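Local atomic coordinates of oxygen-independent coproporphyrinogen III oxidase (Escherichia coli, PDB entry 1OLT), a protein that catalyses the anaerobic oxidative decarboxylation of two propionate groups of coproporphyrinogen III to vinyl groups, giving protoporphyrinogen IX, with a [4Fe-4S] cluster and S-adenosylmethionine. Residues L86-Q91 and K344-Q349; A193-A198 and T204-D209; D334-N339 and I369-I374; K405-L410 and G414-D419. All blocks are in the same frame, centred on the assembly; numbering follows the deposited sequence.

Contact 1. Residues L86-Q91 and K344-Q349; sequences LDALEQ and KQYYQQ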
loop_
_atom_site.group_PDB
_atom_site.type_symbol
_atom_site.label_atom_id
_atom_site.label_comp_id
_atom_site.label_asym_id
_atom_site.label_seq_id
_atom_site.Cartn_x
_atom_site.Cartn_y
_atom_site.Cartn_z
ATOM N N LEU A 86 -10.420 -10.162 17.652
ATOM C CA LEU A 86 -11.549 -9.268 17.628
ATOM C C LEU A 86 -11.970 -8.844 19.027
ATOM O O LEU A 86 -12.444 -7.707 19.187
ATOM C CB LEU A 86 -12.765 -9.865 16.896
ATOM C CG LEU A 86 -12.728 -10.055 15.382
ATOM C CD1 LEU A 86 -14.089 -10.280 14.728
ATOM C CD2 LEU A 86 -12.064 -9.038 14.738
ATOM N N ASP A 87 -11.729 -9.669 20.053
ATOM C CA ASP A 87 -11.959 -9.208 21.435
ATOM C C ASP A 87 -11.059 -7.998 21.717
ATOM O O ASP A 87 -11.485 -7.054 22.366
ATOM C CB ASP A 87 -11.714 -10.276 22.494
ATOM C CG ASP A 87 -12.726 -11.383 22.462
ATOM O OD1 ASP A 87 -13.854 -11.205 21.954
ATOM O OD2 ASP A 87 -12.468 -12.525 22.974
ATOM N N ALA A 88 -9.805 -8.072 21.288
ATOM C CA ALA A 88 -8.833 -6.985 21.508
ATOM C C ALA A 88 -9.148 -5.742 20.672
ATOM O O ALA A 88 -9.062 -4.646 21.163
ATOM C CB ALA A 88 -7.448 -7.453 21.228
ATOM N N LEU A 89 -9.530 -5.937 19.429
ATOM C CA LEU A 89 -9.958 -4.853 18.535
ATOM C C LEU A 89 -11.178 -4.137 19.094
ATOM O O LEU A 89 -11.207 -2.890 19.108
ATOM C CB LEU A 89 -10.281 -5.337 17.138
ATOM C CG LEU A 89 -9.111 -5.645 16.216
ATOM C CD1 LEU A 89 -9.705 -6.251 14.967
ATOM C CD2 LEU A 89 -8.380 -4.318 15.898
ATOM N N GLU A 90 -12.128 -4.887 19.626
ATOM C CA GLU A 90 -13.260 -4.263 20.329
ATOM C C GLU A 90 -12.797 -3.261 21.418
ATOM O O GLU A 90 -13.315 -2.160 21.534
ATOM C CB GLU A 90 -14.174 -5.313 20.970
ATOM C CG GLU A 90 -15.331 -4.700 21.779
ATOM C CD GLU A 90 -16.368 -5.739 22.301
ATOM O OE1 GLU A 90 -16.080 -6.954 22.343
ATOM O OE2 GLU A 90 -17.482 -5.326 22.763
ATOM N N GLN A 91 -11.868 -3.681 22.240
ATOM C CA GLN A 91 -11.371 -2.835 23.318
ATOM C C GLN A 91 -10.584 -1.620 22.719
ATOM O O GLN A 91 -10.787 -0.472 23.129
ATOM C CB GLN A 91 -10.513 -3.616 24.282
ATOM C CG GLN A 91 -11.264 -4.666 25.163
ATOM C CD GLN A 91 -12.472 -4.117 25.827
ATOM O OE1 GLN A 91 -12.430 -3.004 26.308
ATOM N NE2 GLN A 91 -13.606 -4.837 25.740
ATOM N N LYS A 344 1.644 -10.431 21.168
ATOM C CA LYS A 344 1.557 -10.575 22.592
ATOM C C LYS A 344 1.668 -9.191 23.245
ATOM O O LYS A 344 0.957 -8.905 24.218
ATOM C CB LYS A 344 2.667 -11.469 23.130
ATOM C CG LYS A 344 2.679 -11.575 24.640
ATOM C CD LYS A 344 3.885 -12.503 25.038
ATOM C CE LYS A 344 4.038 -12.647 26.563
ATOM N NZ LYS A 344 3.568 -14.047 26.992
ATOM N N GLN A 345 2.405 -8.254 22.690
ATOM C CA GLN A 345 2.491 -6.906 23.431
ATOM C C GLN A 345 1.290 -6.015 22.929
ATOM O O GLN A 345 0.833 -5.141 23.678
ATOM C CB GLN A 345 3.879 -6.105 23.251
ATOM C CG GLN A 345 5.185 -6.963 23.670
ATOM C CD GLN A 345 5.215 -7.156 25.121
ATOM O OE1 GLN A 345 5.319 -8.291 25.603
ATOM N NE2 GLN A 345 5.086 -6.061 25.858
ATOM N N TYR A 346 0.811 -6.218 21.685
ATOM C CA TYR A 346 -0.417 -5.573 21.330
ATOM C C TYR A 346 -1.525 -5.957 22.353
ATOM O O TYR A 346 -2.159 -5.106 22.917
ATOM C CB TYR A 346 -0.785 -5.982 19.877
ATOM C CG TYR A 346 -2.182 -5.542 19.477
ATOM C CD1 TYR A 346 -2.432 -4.239 19.053
ATOM C CD2 TYR A 346 -3.249 -6.403 19.529
ATOM C CE1 TYR A 346 -3.724 -3.823 18.737
ATOM C CE2 TYR A 346 -4.545 -5.977 19.230
ATOM C CZ TYR A 346 -4.773 -4.698 18.828
ATOM O OH TYR A 346 -6.052 -4.280 18.516
ATOM N N TYR A 347 -1.707 -7.243 22.616
ATOM C CA TYR A 347 -2.728 -7.703 23.537
ATOM C C TYR A 347 -2.528 -7.168 24.920
ATOM O O TYR A 347 -3.461 -6.646 25.534
ATOM C CB TYR A 347 -2.750 -9.230 23.622
ATOM C CG TYR A 347 -3.365 -9.958 22.468
ATOM C CD1 TYR A 347 -4.371 -9.395 21.715
ATOM C CD2 TYR A 347 -3.005 -11.247 22.185
ATOM C CE1 TYR A 347 -4.965 -10.084 20.682
ATOM C CE2 TYR A 347 -3.603 -11.976 21.091
ATOM C CZ TYR A 347 -4.576 -11.396 20.381
ATOM O OH TYR A 347 -5.208 -12.027 19.374
ATOM N N GLN A 348 -1.317 -7.271 25.416
ATOM C CA GLN A 348 -1.006 -6.825 26.755
ATOM C C GLN A 348 -1.247 -5.326 26.933
ATOM O O GLN A 348 -1.837 -4.900 27.942
ATOM C CB GLN A 348 0.433 -7.218 27.159
ATOM C CG GLN A 348 0.745 -6.970 28.625
ATOM C CD GLN A 348 2.196 -7.397 29.004
ATOM O OE1 GLN A 348 2.650 -8.486 28.619
ATOM N NE2 GLN A 348 2.897 -6.549 29.735
ATOM N N GLN A 349 -0.832 -4.514 25.969
ATOM C CA GLN A 349 -1.056 -3.074 26.142
ATOM C C GLN A 349 -2.533 -2.694 25.961
ATOM O O GLN A 349 -3.055 -1.847 26.682
ATOM C CB GLN A 349 -0.138 -2.269 25.212
ATOM C CG GLN A 349 -0.013 -0.809 25.649
ATOM C CD GLN A 349 0.864 0.030 24.688
ATOM O OE1 GLN A 349 1.912 -0.417 24.316
ATOM N NE2 GLN A 349 0.426 1.251 24.342
#
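A88 sits where the rings of two consecutive tyrosines, Y346 and Y347, arrive from the other side of a helix-helix packing. Helix 80-96, one of the outer helices of the TIM-barrel-like radical SAM core, meets helix 343-353, which connects strands 335-339 and 357-362 of an antiparallel sheet. The segment axes pass 10.3 Å apart at 46°, a distance that brings a methyl group and two rings together without any hydrogen bond across the interface. The tight part is the methyl: A88 CB lies 3.7 Å from Y347 CE1, at the edge of that ring, and 3.8 Å from Y346 CE2. Neighbours on one helix converge on it because their first torsions differ, Y346 holding CG anti to the backbone N (chi1 170°) and Y347 holding it beside that nitrogen. The loose side is polar. K344 and Q348 turn to solvent behind the tyrosines, while E90 points away from helix 343-353 and, like D87, forms a salt bridge with R125 of helix 120-133. Deeper in, the Y346 ring passes A88 and crosses the L89 side chain nearly at a right angle; its OH stops 3.5 Å from L89 CD2 and is hydrogen-bonded to E92 OE1.

Contact 2. Residues A193-A198 and T204-D209; sequences ALLNHA and TSTNID. With SAM (S-adenosylmethionine), chain C.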
loop_
_atom_site.group_PDB
_atom_site.type_symbol
_atom_site.label_atom_id
_atom_site.label_comp_id
_atom_site.label_asym_id
_atom_site.label_seq_id
_atom_site.Cartn_x
_atom_site.Cartn_y
_atom_site.Cartn_z
ATOM N N ALA A 193 -13.175 -17.847 -11.152
ATOM C CA ALA A 193 -14.540 -17.835 -10.634
ATOM C C ALA A 193 -14.754 -16.727 -9.595
ATOM O O ALA A 193 -15.757 -16.037 -9.580
ATOM C CB ALA A 193 -14.910 -19.212 -10.014
ATOM N N LEU A 194 -13.799 -16.576 -8.720
ATOM C CA LEU A 194 -13.908 -15.639 -7.651
ATOM C C LEU A 194 -13.933 -14.214 -8.176
ATOM O O LEU A 194 -14.796 -13.424 -7.793
ATOM C CB LEU A 194 -12.729 -15.820 -6.709
ATOM C CG LEU A 194 -12.778 -15.214 -5.321
ATOM C CD1 LEU A 194 -13.883 -15.777 -4.486
ATOM C CD2 LEU A 194 -11.406 -15.452 -4.622
ATOM N N LEU A 195 -13.003 -13.880 -9.072
ATOM C CA LEU A 195 -12.954 -12.500 -9.594
ATOM C C LEU A 195 -14.143 -12.176 -10.469
ATOM O O LEU A 195 -14.718 -11.079 -10.369
ATOM C CB LEU A 195 -11.602 -12.231 -10.280
ATOM C CG LEU A 195 -11.358 -10.794 -10.724
ATOM C CD1 LEU A 195 -9.834 -10.465 -10.600
ATOM C CD2 LEU A 195 -11.848 -10.534 -12.213
ATOM N N ASN A 196 -14.556 -13.102 -11.302
ATOM C CA ASN A 196 -15.738 -12.877 -12.100
ATOM C C ASN A 196 -17.065 -12.779 -11.263
ATOM O O ASN A 196 -17.939 -12.006 -11.579
ATOM C CB ASN A 196 -15.786 -13.896 -13.237
ATOM C CG ASN A 196 -14.737 -13.566 -14.354
ATOM O OD1 ASN A 196 -13.826 -14.351 -14.630
ATOM N ND2 ASN A 196 -14.862 -12.354 -14.951
ATOM N N HIS A 197 -17.164 -13.513 -10.169
ATOM C CA HIS A 197 -18.267 -13.381 -9.258
ATOM C C HIS A 197 -18.228 -11.978 -8.559
ATOM O O HIS A 197 -19.289 -11.335 -8.374
ATOM C CB HIS A 197 -18.266 -14.535 -8.197
ATOM C CG HIS A 197 -19.466 -14.543 -7.308
ATOM N ND1 HIS A 197 -20.758 -14.468 -7.799
ATOM C CD2 HIS A 197 -19.579 -14.599 -5.968
ATOM C CE1 HIS A 197 -21.608 -14.490 -6.789
ATOM N NE2 HIS A 197 -20.909 -14.558 -5.670
ATOM N N ALA A 198 -17.042 -11.532 -8.172
ATOM C CA ALA A 198 -16.881 -10.226 -7.552
ATOM C C ALA A 198 -17.430 -9.168 -8.505
ATOM O O ALA A 198 -18.209 -8.356 -8.115
ATOM C CB ALA A 198 -15.440 -9.939 -7.237
ATOM N N THR A 204 -16.119 -3.017 -7.886
ATOM C CA THR A 204 -15.386 -2.247 -8.934
ATOM C C THR A 204 -14.008 -1.939 -8.443
ATOM O O THR A 204 -13.723 -2.056 -7.296
ATOM C CB THR A 204 -16.078 -0.909 -9.261
ATOM O OG1 THR A 204 -16.296 -0.188 -8.054
ATOM C CG2 THR A 204 -17.457 -1.100 -9.796
ATOM N N SER A 205 -13.121 -1.488 -9.313
ATOM C CA SER A 205 -11.718 -1.231 -8.936
ATOM C C SER A 205 -11.007 -2.414 -8.350
ATOM O O SER A 205 -10.150 -2.259 -7.472
ATOM C CB SER A 205 -11.604 -0.081 -7.936
ATOM O OG SER A 205 -12.187 1.084 -8.470
ATOM N N THR A 206 -11.344 -3.612 -8.815
ATOM C CA THR A 206 -10.674 -4.823 -8.326
ATOM C C THR A 206 -9.203 -4.922 -8.734
ATOM O O THR A 206 -8.864 -4.858 -9.928
ATOM C CB THR A 206 -11.421 -6.041 -8.833
ATOM O OG1 THR A 206 -12.712 -6.054 -8.224
ATOM C CG2 THR A 206 -10.814 -7.281 -8.358
ATOM N N ASN A 207 -8.348 -5.122 -7.737
ATOM C CA ASN A 207 -6.915 -5.226 -7.907
ATOM C C ASN A 207 -6.479 -6.658 -7.774
ATOM O O ASN A 207 -7.016 -7.413 -6.912
ATOM C CB ASN A 207 -6.207 -4.347 -6.859
ATOM C CG ASN A 207 -4.718 -4.506 -6.899
ATOM O OD1 ASN A 207 -4.098 -5.226 -6.076
ATOM N ND2 ASN A 207 -4.127 -3.934 -7.883
ATOM N N ILE A 208 -5.536 -7.071 -8.615
ATOM C CA ILE A 208 -4.729 -8.245 -8.307
ATOM C C ILE A 208 -3.234 -7.945 -8.079
ATOM O O ILE A 208 -2.609 -7.088 -8.811
ATOM C CB ILE A 208 -4.879 -9.331 -9.318
ATOM C CG1 ILE A 208 -4.230 -9.023 -10.587
ATOM C CG2 ILE A 208 -6.348 -9.692 -9.614
ATOM C CD1 ILE A 208 -3.883 -10.248 -11.271
ATOM N N ASP A 209 -2.632 -8.637 -7.109
ATOM C CA ASP A 209 -1.204 -8.588 -6.869
ATOM C C ASP A 209 -0.471 -9.702 -7.607
ATOM O O ASP A 209 -0.917 -10.873 -7.606
ATOM C CB ASP A 209 -0.860 -8.763 -5.398
ATOM C CG ASP A 209 -1.474 -7.731 -4.494
ATOM O OD1 ASP A 209 -1.767 -6.582 -4.909
ATOM O OD2 ASP A 209 -1.637 -8.002 -3.265
HETATM N N SAM C . -3.102 -12.290 2.329
HETATM C CA SAM C . -3.704 -12.075 1.021
HETATM C C SAM C . -3.028 -12.847 -0.119
HETATM O O SAM C . -1.836 -13.282 0.048
HETATM O OXT SAM C . -3.733 -13.046 -1.087
HETATM C CB SAM C . -3.580 -10.565 0.737
HETATM C CG SAM C . -2.351 -9.978 0.098
HETATM S SD SAM C . -0.892 -9.928 1.107
HETATM C CE SAM C . -1.397 -9.082 2.612
HETATM C "C5'" SAM C . -0.044 -8.396 0.438
HETATM C "C4'" SAM C . 0.872 -8.514 -0.831
HETATM O "O4'" SAM C . 2.251 -8.281 -0.575
HETATM C "C3'" SAM C . 0.881 -9.894 -1.445
HETATM O "O3'" SAM C . -0.321 -10.223 -2.151
HETATM C "C2'" SAM C . 2.169 -9.901 -2.279
HETATM O "O2'" SAM C . 1.902 -9.532 -3.632
HETATM C "C1'" SAM C . 3.005 -8.820 -1.638
HETATM N N9 SAM C . 4.255 -9.299 -1.084
HETATM C C8 SAM C . 4.370 -10.004 0.086
HETATM N N7 SAM C . 5.655 -10.256 0.315
HETATM C C5 SAM C . 6.375 -9.691 -0.705
HETATM C C6 SAM C . 7.750 -9.630 -0.987
HETATM N N6 SAM C . 8.679 -10.165 -0.195
HETATM N N1 SAM C . 8.144 -8.974 -2.120
HETATM C C2 SAM C . 7.192 -8.397 -2.968
HETATM N N3 SAM C . 5.867 -8.444 -2.697
HETATM C C4 SAM C . 5.476 -9.096 -1.583
HETATM O O HOH W 1 -13.510 -8.388 -10.504
#
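L195 reaches from helix 188-200 toward T206 and I208, and its side chain can be traced outward as an example of how a barrel helix is seated on a strand. CB already points at the strand. CG continues the line, trans to the leucine's own nitrogen (chi1 -173°), and delivers the CD1 branch to the contact. This methyl meets I208 CG2 at 3.7 Å, the two side chains crossing at about a right angle, and then T206 CG2 at 4.0 Å, where the side chains run past each other in opposite senses. The polar edge is bridged by one water, which donates to L195 O at 3.0 Å and makes a weak bond of 3.4 Å with T206 OG1. Strand alternation turns the next residue the other way: D209 faces the S-adenosylmethionine, its OD2 2.8 Å from O3' of the ribose. Q172, R184, A243 and G70 also hold this ligand. Helix 188-200 lies on the crossover between the adjacent parallel strands 166-172 and 207-212; its L194 and A198 pack on L156 of helix 154-161, while strand 236-241 flanks strand 207-212 on the other side.

Contact 3. Residues D334-N339 and I369-I374; sequences DCYAQN and IRRDVI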
loop_
_atom_site.group_PDB
_atom_site.type_symbol
_atom_site.label_atom_id
_atom_site.label_comp_id
_atom_site.label_asym_id
_atom_site.label_seq_id
_atom_site.Cartn_x
_atom_site.Cartn_y
_atom_site.Cartn_z
ATOM N N ASP A 334 -0.209 15.747 11.219
ATOM C CA ASP A 334 1.231 15.773 10.981
ATOM C C ASP A 334 2.085 14.898 11.944
ATOM O O ASP A 334 3.210 15.277 12.308
ATOM C CB ASP A 334 1.751 17.217 10.895
ATOM C CG ASP A 334 0.888 18.088 9.944
ATOM O OD1 ASP A 334 0.626 17.747 8.757
ATOM O OD2 ASP A 334 0.330 19.050 10.362
ATOM N N CYS A 335 1.541 13.727 12.324
ATOM C CA CYS A 335 2.300 12.737 13.071
ATOM C C CYS A 335 2.079 11.362 12.479
ATOM O O CYS A 335 1.084 11.119 11.827
ATOM C CB CYS A 335 1.923 12.684 14.569
ATOM S SG CYS A 335 2.108 14.211 15.450
ATOM N N TYR A 336 3.051 10.477 12.641
ATOM C CA TYR A 336 2.872 9.064 12.398
ATOM C C TYR A 336 2.979 8.346 13.760
ATOM O O TYR A 336 3.783 8.697 14.588
ATOM C CB TYR A 336 3.890 8.488 11.393
ATOM C CG TYR A 336 3.992 9.227 10.057
ATOM C CD1 TYR A 336 2.895 9.919 9.522
ATOM C CD2 TYR A 336 5.183 9.241 9.320
ATOM C CE1 TYR A 336 2.972 10.598 8.302
ATOM C CE2 TYR A 336 5.281 9.938 8.089
ATOM C CZ TYR A 336 4.160 10.606 7.584
ATOM O OH TYR A 336 4.213 11.321 6.394
ATOM N N ALA A 337 2.151 7.324 13.958
ATOM C CA ALA A 337 2.117 6.544 15.180
ATOM C C ALA A 337 1.828 5.106 14.823
ATOM O O ALA A 337 0.945 4.821 14.020
ATOM C CB ALA A 337 1.022 7.108 16.096
ATOM N N GLN A 338 2.515 4.184 15.459
ATOM C CA GLN A 338 2.330 2.777 15.143
ATOM C C GLN A 338 2.048 1.993 16.394
ATOM O O GLN A 338 2.680 2.209 17.429
ATOM C CB GLN A 338 3.589 2.152 14.507
ATOM C CG GLN A 338 3.390 0.808 13.892
ATOM C CD GLN A 338 4.599 0.264 13.103
ATOM O OE1 GLN A 338 5.720 0.680 13.345
ATOM N NE2 GLN A 338 4.343 -0.667 12.161
ATOM N N ASN A 339 1.116 1.079 16.265
ATOM C CA ASN A 339 0.856 0.067 17.279
ATOM C C ASN A 339 1.974 -0.974 17.374
ATOM O O ASN A 339 2.700 -1.253 16.390
ATOM C CB ASN A 339 -0.452 -0.655 16.947
ATOM C CG ASN A 339 -1.692 0.145 17.314
ATOM O OD1 ASN A 339 -1.640 1.129 18.099
ATOM N ND2 ASN A 339 -2.876 -0.312 16.763
ATOM N N ILE A 369 7.070 19.821 4.752
ATOM C CA ILE A 369 7.312 20.326 3.430
ATOM C C ILE A 369 7.691 19.095 2.563
ATOM O O ILE A 369 7.029 18.736 1.612
ATOM C CB ILE A 369 8.441 21.409 3.497
ATOM C CG1 ILE A 369 7.908 22.704 4.178
ATOM C CG2 ILE A 369 8.990 21.687 2.137
ATOM C CD1 ILE A 369 8.963 23.482 5.072
ATOM N N ARG A 370 8.797 18.473 2.964
ATOM C CA ARG A 370 9.498 17.510 2.155
ATOM C C ARG A 370 8.592 16.332 1.871
ATOM O O ARG A 370 8.645 15.758 0.795
ATOM C CB ARG A 370 10.775 17.067 2.860
ATOM C CG ARG A 370 11.889 18.145 2.926
ATOM C CD ARG A 370 13.068 17.695 3.727
ATOM N NE ARG A 370 14.087 18.747 3.764
ATOM C CZ ARG A 370 14.916 19.035 2.786
ATOM N NH1 ARG A 370 14.922 18.357 1.653
ATOM N NH2 ARG A 370 15.774 20.031 2.953
ATOM N N ARG A 371 7.735 15.994 2.839
ATOM C CA ARG A 371 6.686 15.017 2.599
ATOM C C ARG A 371 5.847 15.454 1.410
ATOM O O ARG A 371 5.536 14.644 0.524
ATOM C CB ARG A 371 5.768 14.855 3.833
ATOM C CG ARG A 371 4.622 13.888 3.652
ATOM C CD ARG A 371 3.446 14.109 4.604
ATOM N NE ARG A 371 3.077 15.502 4.514
ATOM C CZ ARG A 371 2.561 16.249 5.472
ATOM N NH1 ARG A 371 2.254 15.746 6.666
ATOM N NH2 ARG A 371 2.327 17.537 5.218
ATOM N N ASP A 372 5.459 16.719 1.400
ATOM C CA ASP A 372 4.608 17.213 0.315
ATOM C C ASP A 372 5.356 17.277 -1.041
ATOM O O ASP A 372 4.753 17.023 -2.068
ATOM C CB ASP A 372 4.025 18.600 0.636
ATOM C CG ASP A 372 3.066 18.579 1.823
ATOM O OD1 ASP A 372 2.642 17.478 2.212
ATOM O OD2 ASP A 372 2.685 19.616 2.420
ATOM N N VAL A 373 6.650 17.584 -1.027
ATOM C CA VAL A 373 7.471 17.530 -2.244
ATOM C C VAL A 373 7.489 16.106 -2.808
ATOM O O VAL A 373 7.218 15.860 -3.991
ATOM C CB VAL A 373 8.902 18.013 -1.944
ATOM C CG1 VAL A 373 9.846 17.717 -3.095
ATOM C CG2 VAL A 373 8.891 19.525 -1.640
ATOM N N ILE A 374 7.790 15.166 -1.923
ATOM C CA ILE A 374 7.980 13.786 -2.301
ATOM C C ILE A 374 6.646 13.201 -2.774
ATOM O O ILE A 374 6.626 12.582 -3.813
ATOM C CB ILE A 374 8.642 12.991 -1.142
ATOM C CG1 ILE A 374 10.103 13.470 -0.987
ATOM C CG2 ILE A 374 8.541 11.455 -1.386
ATOM C CD1 ILE A 374 10.864 12.950 0.231
#
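D372 OD1 is gripped twice by R371, the same arginine that reaches across to D334 and Y336. R371 approaches side-on, NE at 3.1 Å and NH2 at 3.0 Å from D372 OD1, with both nitrogens on the same face of the carboxylate plane and the oxygen close to the guanidinium plane. This hold on the next residue in the helix fixes the rotation of the guanidinium, whose chain is bent at chi3 (51°). The remaining nitrogen, NH1, is presented to D334 OD1; the bond is nearly straight (170°) but long and weak at 3.3 Å, and the two planar groups are turned 41° apart. One cation thus lies between two carboxylates, probably easing the repulsion between them, while Y48 OH binds the other oxygen of D334. Y336 slants against the arginine's aliphatic chain, hydroxyl end first, its OH 3.4 Å from R371 CD. That hydroxyl is hydrogen-bonded to Y26 O, and the Y336 side chain lies about 5 Å from that of I329, which binds one S-adenosylmethionine. Here a salt-bridge network ties the middle of helix 365-380, in the HemN C-terminal domain, to the turn at D334, just before strand 335-339, central in a three-stranded antiparallel sheet.

Contact 4. Residues K405-L410 and G414-D419; sequences KLLAPL and GLVDVD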
loop_
_atom_site.group_PDB
_atom_site.type_symbol
_atom_site.label_atom_id
_atom_site.label_comp_id
_atom_site.label_asym_id
_atom_site.label_seq_id
_atom_site.Cartn_x
_atom_site.Cartn_y
_atom_site.Cartn_z
ATOM N N LYS A 405 21.375 20.435 -5.974
ATOM C CA LYS A 405 22.742 20.053 -6.344
ATOM C C LYS A 405 22.786 18.537 -6.555
ATOM O O LYS A 405 23.324 18.047 -7.529
ATOM C CB LYS A 405 23.737 20.428 -5.244
ATOM C CG LYS A 405 23.897 21.917 -4.971
ATOM C CD LYS A 405 25.258 22.243 -4.293
ATOM C CE LYS A 405 25.148 22.383 -2.776
ATOM N NZ LYS A 405 24.933 23.810 -2.370
ATOM N N LEU A 406 22.180 17.805 -5.626
ATOM C CA LEU A 406 22.075 16.343 -5.709
ATOM C C LEU A 406 21.278 15.965 -6.950
ATOM O O LEU A 406 21.536 14.927 -7.576
ATOM C CB LEU A 406 21.386 15.761 -4.465
ATOM C CG LEU A 406 22.088 15.896 -3.103
ATOM C CD1 LEU A 406 21.224 15.217 -1.964
ATOM C CD2 LEU A 406 23.526 15.322 -3.153
ATOM N N LEU A 407 20.313 16.823 -7.303
ATOM C CA LEU A 407 19.455 16.611 -8.463
ATOM C C LEU A 407 20.152 16.832 -9.807
ATOM O O LEU A 407 19.804 16.191 -10.789
ATOM C CB LEU A 407 18.218 17.538 -8.381
ATOM C CG LEU A 407 17.009 17.221 -9.291
ATOM C CD1 LEU A 407 16.442 15.842 -9.029
ATOM C CD2 LEU A 407 15.882 18.247 -9.125
ATOM N N ALA A 408 21.115 17.750 -9.851
ATOM C CA ALA A 408 21.737 18.173 -11.117
ATOM C C ALA A 408 22.241 17.008 -11.981
ATOM O O ALA A 408 21.862 16.894 -13.144
ATOM C CB ALA A 408 22.882 19.180 -10.851
ATOM N N PRO A 409 23.067 16.124 -11.424
ATOM C CA PRO A 409 23.555 14.978 -12.203
ATOM C C PRO A 409 22.411 14.143 -12.820
ATOM O O PRO A 409 22.507 13.725 -13.972
ATOM C CB PRO A 409 24.391 14.165 -11.194
ATOM C CG PRO A 409 24.140 14.774 -9.826
ATOM C CD PRO A 409 23.584 16.123 -10.041
ATOM N N LEU A 410 21.355 13.924 -12.039
ATOM C CA LEU A 410 20.157 13.234 -12.516
ATOM C C LEU A 410 19.485 13.980 -13.696
ATOM O O LEU A 410 19.106 13.367 -14.692
ATOM C CB LEU A 410 19.162 13.000 -11.339
ATOM C CG LEU A 410 19.419 11.759 -10.458
ATOM C CD1 LEU A 410 20.607 11.961 -9.518
ATOM C CD2 LEU A 410 18.176 11.373 -9.651
ATOM N N GLY A 414 18.730 13.251 -17.976
ATOM C CA GLY A 414 17.440 13.208 -18.653
ATOM C C GLY A 414 16.335 12.510 -17.852
ATOM O O GLY A 414 15.262 12.245 -18.393
ATOM N N LEU A 415 16.598 12.236 -16.571
ATOM C CA LEU A 415 15.575 11.702 -15.673
ATOM C C LEU A 415 14.497 12.735 -15.395
ATOM O O LEU A 415 13.342 12.392 -15.237
ATOM C CB LEU A 415 16.185 11.272 -14.354
ATOM C CG LEU A 415 16.801 9.880 -14.349
ATOM C CD1 LEU A 415 17.855 9.701 -15.389
ATOM C CD2 LEU A 415 17.402 9.626 -12.988
ATOM N N VAL A 416 14.890 13.997 -15.288
ATOM C CA VAL A 416 13.951 15.087 -15.053
ATOM C C VAL A 416 14.374 16.302 -15.886
ATOM O O VAL A 416 15.563 16.457 -16.154
ATOM C CB VAL A 416 13.905 15.498 -13.549
ATOM C CG1 VAL A 416 13.644 14.313 -12.659
ATOM C CG2 VAL A 416 15.210 16.176 -13.108
ATOM N N ASP A 417 13.396 17.109 -16.316
ATOM C CA ASP A 417 13.617 18.481 -16.799
ATOM C C ASP A 417 13.322 19.455 -15.649
ATOM O O ASP A 417 12.265 19.400 -15.046
ATOM C CB ASP A 417 12.702 18.815 -17.992
ATOM C CG ASP A 417 12.947 17.916 -19.203
ATOM O OD1 ASP A 417 14.125 17.512 -19.428
ATOM O OD2 ASP A 417 12.019 17.572 -19.975
ATOM N N VAL A 418 14.263 20.334 -15.342
ATOM C CA VAL A 418 14.112 21.226 -14.193
ATOM C C VAL A 418 14.516 22.652 -14.593
ATOM O O VAL A 418 15.367 22.863 -15.469
ATOM C CB VAL A 418 14.896 20.694 -12.924
ATOM C CG1 VAL A 418 16.131 19.882 -13.317
ATOM C CG2 VAL A 418 15.316 21.818 -11.975
ATOM N N ASP A 419 13.851 23.619 -13.979
ATOM C CA ASP A 419 14.171 25.021 -14.198
ATOM C C ASP A 419 13.853 25.824 -12.925
ATOM O O ASP A 419 13.703 25.252 -11.818
ATOM C CB ASP A 419 13.443 25.567 -15.461
ATOM C CG ASP A 419 11.909 25.366 -15.427
ATOM O OD1 ASP A 419 11.344 24.968 -14.386
ATOM O OD2 ASP A 419 11.190 25.596 -16.427
#
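L410 and L415 adopt the same first torsion, chi1 -83°, each CG lying opposite its carbonyl carbon, and this turns the two side chains onto one another across the end of a helix. In the L410 conformer considered here, CD2 stands 3.8 Å from L415 CD2. The backbone closes the same turn: L415 N gives a weak bond of 3.3 Å to L410 O, bent to 154°, and L415 CB lies 3.6 Å from that oxygen. G414, with a positive phi of 84°, is the residue that leaves the helix, so the chain ends helix 401-412 in a Schellman motif, whose characteristic hydrophobic pairing the two leucines supply. The chain then enters strand 416-418, hairpin partner of strand 422-425; helix followed by hairpin fits a winged-helix unit, consistent with the HTH relationship of the C-terminal domain. One turn back, L407 CD1 approaches V416 CG2 at a looser 4.3 Å. L407 and V416 both pack on I423 of strand 422-425, and I436 of helix 433-438 touches L410 and V416.

Overall arrangement
Contacts 1, 2 and 4 are buried and mainly apolar, despite a water in contact 2 and a weak backbone bond in contact 4, whereas contact 3 is partly exposed and held by charge. Contacts 1 and 2 both involve outer helices of the radical SAM core, but contact 2 seats a helix on its own strand, and contact 1 joins the core to a later helix. Contacts 1 and 3 touch: Y346 CE1 is 4.1 Å from N339 ND2, since strand 335-339 leads into helix 343-353. Segment 369-374 of contact 3 and both segments of contact 4 belong to the C-terminal domain, the nearest atoms of the two contacts about 8 Å apart; contact 4 lies away from the ligand sites.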